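Local coordinates for protein arginine decarboxylase (PDB 3NZP) that probably catalyses the pyridoxal-phosphate-dependent decarboxylation of arginine to agmatine, an early step of polyamine and spermidine biosynthesis, at residues Q448-F453 / F514-Y519; N88-F93 / Y519-G524. All coordinates share one frame; numbering follows the deposited sequence.

Contact 1 (Q448-F453 / F514-Y519); sequences QSMPDF and FLVGAY. With PLP (pyridoxal-5'-phosphate), chain E.
The hydroxyl of Y519, a residue packed against P451 and D452, donates a hydrogen bond of 2.6 Å from OH to O3P of pyridoxal phosphate. The oxygen meets the phenol in the plane of its ring, at the edge, while the cofactor is also hydrogen-bonded by the backbone N of G274, G322 and R323 and by S236 OG. With CG of Y519 turned beside the backbone N (chi1 -69°), the ring runs away from 448-453 toward the phosphate, and it is the root of the residue that touches that segment. Here CG of P451 comes to 4.0 Å from the carbonyl O of Y519, and OD1 of D452 lies 4.2 Å from Y519 CB. The other half of the contact is apolar. In V516, chi1 (74°, measured to CG1) leaves CG2 opposite the backbone N, and this methyl meets CG of selenomethionine M450 at 3.8 Å, the side chains crossing at about a right angle; M450 is poorly ordered, so the contact is approximate. L332 of strand 330-341 touches both, while CG2 of V516 also faces the carbonyl O of S449. Backbone bonds from G517 to A327 and from Y519 to V87 tie this loop to the barrel side. The chemistry therefore divides along the loop: residues 451-452 lie loosely beside the root of Y519, while its far end gives a directional bond to the phosphate.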
# COMPACT_ATOMS: atom_id res chain seq x y z
N GLN B 448 3.14 7.15 -2.74
CA GLN B 448 4.55 6.81 -2.79
C GLN B 448 5.26 7.04 -1.47
O GLN B 448 5.76 6.09 -0.87
CB GLN B 448 5.25 7.61 -3.90
CG GLN B 448 6.77 7.49 -3.89
CD GLN B 448 7.28 6.07 -4.20
OE1 GLN B 448 8.43 5.74 -3.91
NE2 GLN B 448 6.43 5.25 -4.81
N SER B 449 5.31 8.29 -1.01
CA SER B 449 6.01 8.59 0.23
C SER B 449 5.19 8.41 1.49
O SER B 449 5.75 8.33 2.58
CB SER B 449 6.55 10.01 0.19
OG SER B 449 7.34 10.22 -0.96
N MSE B 450 3.87 8.36 1.34
CA MSE B 450 3.00 8.22 2.50
C MSE B 450 1.89 7.21 2.33
O MSE B 450 0.70 7.56 2.27
CB MSE B 450 2.41 9.58 2.88
CG MSE B 450 3.31 10.42 3.76
SE MSE B 450 2.95 12.33 3.64
CE MSE B 450 4.19 12.78 2.24
N PRO B 451 2.25 5.92 2.23
CA PRO B 451 1.26 4.85 2.06
C PRO B 451 0.39 4.66 3.31
O PRO B 451 -0.82 4.46 3.19
CB PRO B 451 2.14 3.64 1.75
CG PRO B 451 3.39 3.92 2.53
CD PRO B 451 3.62 5.39 2.24
N ASP B 452 1.00 4.73 4.50
CA ASP B 452 0.27 4.56 5.77
C ASP B 452 -0.90 5.52 5.87
O ASP B 452 -1.76 5.35 6.73
CB ASP B 452 1.19 4.78 6.99
CG ASP B 452 1.69 3.47 7.59
OD1 ASP B 452 2.22 3.48 8.73
OD2 ASP B 452 1.55 2.43 6.92
N PHE B 453 -0.94 6.52 5.00
CA PHE B 453 -2.04 7.46 5.02
C PHE B 453 -3.24 6.82 4.32
O PHE B 453 -4.36 6.87 4.83
CB PHE B 453 -1.64 8.77 4.32
CG PHE B 453 -2.58 9.91 4.60
CD1 PHE B 453 -2.60 10.51 5.86
CD2 PHE B 453 -3.48 10.35 3.63
CE1 PHE B 453 -3.51 11.54 6.15
CE2 PHE B 453 -4.40 11.37 3.91
CZ PHE B 453 -4.41 11.97 5.17
N PHE B 514 6.31 15.29 8.30
CA PHE B 514 7.24 14.71 9.27
C PHE B 514 6.92 13.32 9.82
O PHE B 514 5.81 12.82 9.68
CB PHE B 514 7.44 15.70 10.42
CG PHE B 514 7.95 17.05 9.98
CD1 PHE B 514 7.14 17.91 9.24
CD2 PHE B 514 9.27 17.45 10.27
CE1 PHE B 514 7.63 19.14 8.77
CE2 PHE B 514 9.78 18.68 9.80
CZ PHE B 514 8.95 19.53 9.05
N LEU B 515 7.92 12.70 10.44
CA LEU B 515 7.76 11.39 11.05
C LEU B 515 7.43 10.36 10.01
O LEU B 515 6.80 9.33 10.28
CB LEU B 515 6.63 11.46 12.08
CG LEU B 515 7.01 12.03 13.45
CD1 LEU B 515 8.01 13.16 13.35
CD2 LEU B 515 5.72 12.49 14.11
N VAL B 516 7.89 10.62 8.80
CA VAL B 516 7.62 9.74 7.69
C VAL B 516 8.78 8.76 7.45
O VAL B 516 8.82 8.07 6.43
CB VAL B 516 7.35 10.61 6.46
CG1 VAL B 516 8.64 11.22 5.96
CG2 VAL B 516 6.63 9.82 5.43
N GLY B 517 9.69 8.68 8.41
CA GLY B 517 10.83 7.80 8.27
C GLY B 517 10.61 6.34 8.63
O GLY B 517 11.55 5.54 8.63
N ALA B 518 9.38 5.95 8.91
CA ALA B 518 9.14 4.56 9.25
C ALA B 518 7.99 3.95 8.45
O ALA B 518 6.91 4.55 8.32
CB ALA B 518 8.87 4.43 10.73
N TYR B 519 8.23 2.78 7.87
CA TYR B 519 7.21 2.11 7.10
C TYR B 519 6.69 2.81 5.83
O TYR B 519 5.95 2.21 5.07
CB TYR B 519 6.03 1.81 8.02
CG TYR B 519 6.33 0.76 9.04
CD1 TYR B 519 6.77 -0.50 8.65
CD2 TYR B 519 6.12 0.99 10.41
CE1 TYR B 519 6.99 -1.51 9.57
CE2 TYR B 519 6.33 -0.01 11.35
CZ TYR B 519 6.76 -1.26 10.92
OH TYR B 519 6.92 -2.30 11.80
N1 PLP E . 9.54 -7.06 16.42
C2 PLP E . 9.06 -7.98 15.58
C2A PLP E . 9.27 -9.44 15.88
C3 PLP E . 8.37 -7.57 14.39
O3 PLP E . 7.87 -8.51 13.52
C4 PLP E . 8.18 -6.15 14.15
C4A PLP E . 7.46 -5.66 12.96
C5 PLP E . 8.74 -5.22 15.12
C6 PLP E . 9.40 -5.73 16.24
C5A PLP E . 8.60 -3.70 14.94
O4P PLP E . 7.59 -3.16 15.81
P PLP E . 7.53 -1.55 15.58
O1P PLP E . 6.70 -0.96 16.65
O2P PLP E . 8.99 -0.90 15.63
O3P PLP E . 6.85 -1.23 14.17

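Contact 2 (N88-F93 / Y519-G524); sequences NQYPGF and YQEVLG. With PLP (pyridoxal-5'-phosphate), chain E.
N88 and E521 meet through one amide-carboxylate hydrogen bond, from ND2 to OE2, 3.1 Å long and bent to 141° at the hydrogen. The two flat groups stand nearly perpendicular, and ND2 reaches OE2 from above the carboxylate plane, 44° out of it. ND2 also bonds G517 O, while OD1 of the same amide accepts from Y90 N at 2.8 Å in an Asx turn; both ends of N88 are thus held, just ahead of helix 91-100, whose N-cap position Y90 occupies. N88, Q89 and V522 form the buried side of the contact. CG1 of V522 sits against the amide end of Q89, which bends at chi2 (106°) to come near, and lies 4.0 Å from N88 CA; Q89 NE2 finds its polar partner in L85 O. Y90 and E521 make up the other side, partly exposed yet still well packed. Y90 lays one ring face over E521, whose CB stands 4.3 Å from the ring centroid in a CH-pi contact, with OE1 4.0 Å above the same face, offset from its centre. L563 of the second subunit packs on Y90, and Y565 OH of that subunit is hydrogen-bonded to Q89 O. E521 has further partners in R50, by a salt bridge to OE2, and H532, by a hydrogen bond to OE1. Such surroundings would favour an ionised carboxylate, making E521 a polar junction between the barrel loop, strand 47-50 and the 519-524 turn.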
# COMPACT_ATOMS: atom_id res chain seq x y z
N ASN B 88 12.25 -0.25 7.81
CA ASN B 88 12.99 0.57 6.86
C ASN B 88 14.32 -0.07 6.55
O ASN B 88 15.20 -0.09 7.41
CB ASN B 88 13.24 1.96 7.43
CG ASN B 88 13.80 2.89 6.39
OD1 ASN B 88 14.57 2.47 5.52
ND2 ASN B 88 13.41 4.16 6.44
N GLN B 89 14.50 -0.57 5.34
CA GLN B 89 15.77 -1.20 5.01
C GLN B 89 16.66 -0.35 4.14
O GLN B 89 17.73 -0.79 3.72
CB GLN B 89 15.56 -2.54 4.32
CG GLN B 89 14.65 -3.47 5.05
CD GLN B 89 13.31 -3.58 4.37
OE1 GLN B 89 13.24 -3.87 3.17
NE2 GLN B 89 12.24 -3.35 5.12
N TYR B 90 16.22 0.87 3.85
CA TYR B 90 17.01 1.75 3.00
C TYR B 90 18.36 2.08 3.60
O TYR B 90 18.46 2.44 4.77
CB TYR B 90 16.21 3.01 2.68
CG TYR B 90 15.15 2.76 1.62
CD1 TYR B 90 15.31 3.26 0.32
CD2 TYR B 90 14.05 1.96 1.88
CE1 TYR B 90 14.38 2.96 -0.68
CE2 TYR B 90 13.12 1.66 0.89
CZ TYR B 90 13.30 2.16 -0.39
OH TYR B 90 12.39 1.84 -1.39
N PRO B 91 19.44 1.94 2.81
CA PRO B 91 20.79 2.23 3.30
C PRO B 91 20.89 3.61 3.96
O PRO B 91 21.51 3.76 5.01
CB PRO B 91 21.64 2.10 2.03
CG PRO B 91 20.69 2.43 0.94
CD PRO B 91 19.45 1.71 1.36
N GLY B 92 20.25 4.61 3.35
CA GLY B 92 20.26 5.96 3.90
C GLY B 92 19.91 6.00 5.38
O GLY B 92 20.20 6.96 6.08
N PHE B 93 19.26 4.96 5.86
CA PHE B 93 18.93 4.89 7.26
C PHE B 93 19.80 3.81 7.91
O PHE B 93 20.64 4.12 8.75
CB PHE B 93 17.45 4.56 7.48
CG PHE B 93 17.08 4.41 8.91
CD1 PHE B 93 16.90 5.52 9.73
CD2 PHE B 93 17.01 3.15 9.48
CE1 PHE B 93 16.64 5.38 11.10
CE2 PHE B 93 16.76 2.99 10.85
CZ PHE B 93 16.58 4.12 11.66
N TYR B 519 8.23 2.78 7.87
CA TYR B 519 7.21 2.11 7.10
C TYR B 519 6.69 2.81 5.83
O TYR B 519 5.95 2.21 5.07
CB TYR B 519 6.03 1.81 8.02
CG TYR B 519 6.33 0.76 9.04
CD1 TYR B 519 6.77 -0.50 8.65
CD2 TYR B 519 6.12 0.99 10.41
CE1 TYR B 519 6.99 -1.51 9.57
CE2 TYR B 519 6.33 -0.01 11.35
CZ TYR B 519 6.76 -1.26 10.92
OH TYR B 519 6.92 -2.30 11.80
N GLN B 520 7.06 4.06 5.57
CA GLN B 520 6.53 4.71 4.37
C GLN B 520 7.25 4.37 3.10
O GLN B 520 6.64 4.06 2.09
CB GLN B 520 6.55 6.21 4.54
CG GLN B 520 5.80 6.60 5.75
CD GLN B 520 4.43 5.99 5.74
OE1 GLN B 520 3.58 6.38 4.94
NE2 GLN B 520 4.20 5.01 6.62
N GLU B 521 8.57 4.43 3.15
CA GLU B 521 9.34 4.14 1.96
C GLU B 521 9.18 2.68 1.57
O GLU B 521 9.04 2.38 0.38
CB GLU B 521 10.80 4.46 2.20
CG GLU B 521 11.02 5.80 2.87
CD GLU B 521 12.47 6.11 2.99
OE1 GLU B 521 13.13 6.22 1.93
OE2 GLU B 521 12.97 6.25 4.13
N VAL B 522 9.19 1.78 2.56
CA VAL B 522 9.05 0.34 2.31
C VAL B 522 7.68 0.02 1.73
O VAL B 522 7.51 -0.95 1.00
CB VAL B 522 9.24 -0.51 3.62
CG1 VAL B 522 10.72 -0.80 3.86
CG2 VAL B 522 8.66 0.22 4.81
N LEU B 523 6.71 0.86 2.04
CA LEU B 523 5.38 0.66 1.54
C LEU B 523 5.06 1.64 0.42
O LEU B 523 3.89 1.90 0.13
CB LEU B 523 4.37 0.78 2.68
CG LEU B 523 4.25 -0.41 3.65
CD1 LEU B 523 5.62 -0.92 4.12
CD2 LEU B 523 3.38 0.01 4.82
N GLY B 524 6.10 2.18 -0.21
CA GLY B 524 5.92 3.11 -1.30
C GLY B 524 5.39 2.39 -2.52
O GLY B 524 6.16 1.95 -3.39
N1 PLP E . 9.54 -7.06 16.42
C2 PLP E . 9.06 -7.98 15.58
C2A PLP E . 9.27 -9.44 15.88
C3 PLP E . 8.37 -7.57 14.39
O3 PLP E . 7.87 -8.51 13.52
C4 PLP E . 8.18 -6.15 14.15
C4A PLP E . 7.46 -5.66 12.96
C5 PLP E . 8.74 -5.22 15.12
C6 PLP E . 9.40 -5.73 16.24
C5A PLP E . 8.60 -3.70 14.94
O4P PLP E . 7.59 -3.16 15.81
P PLP E . 7.53 -1.55 15.58
O1P PLP E . 6.70 -0.96 16.65
O2P PLP E . 8.99 -0.90 15.63
O3P PLP E . 6.85 -1.23 14.17

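The two contacts lie 9 Å apart between centres and share Y519, which closes the 514-519 segment and begins 519-524, both in the loop between strands 510-513 and 534-540 of the mixed sheet. Along the chain, contact 1 is nested within the larger loop closed by contact 2. Contact 1 joins that loop to the start of helix 451-455; contact 2 joins it to 88-93, which follows the first strand of the parallel barrel. A probable hydrogen bond from D452 N to Q520 OE1 links them directly. One connection thus brings the sheet domain and the cofactor-binding barrel together at Y519, with the second subunit meeting the 88-93 side and L523.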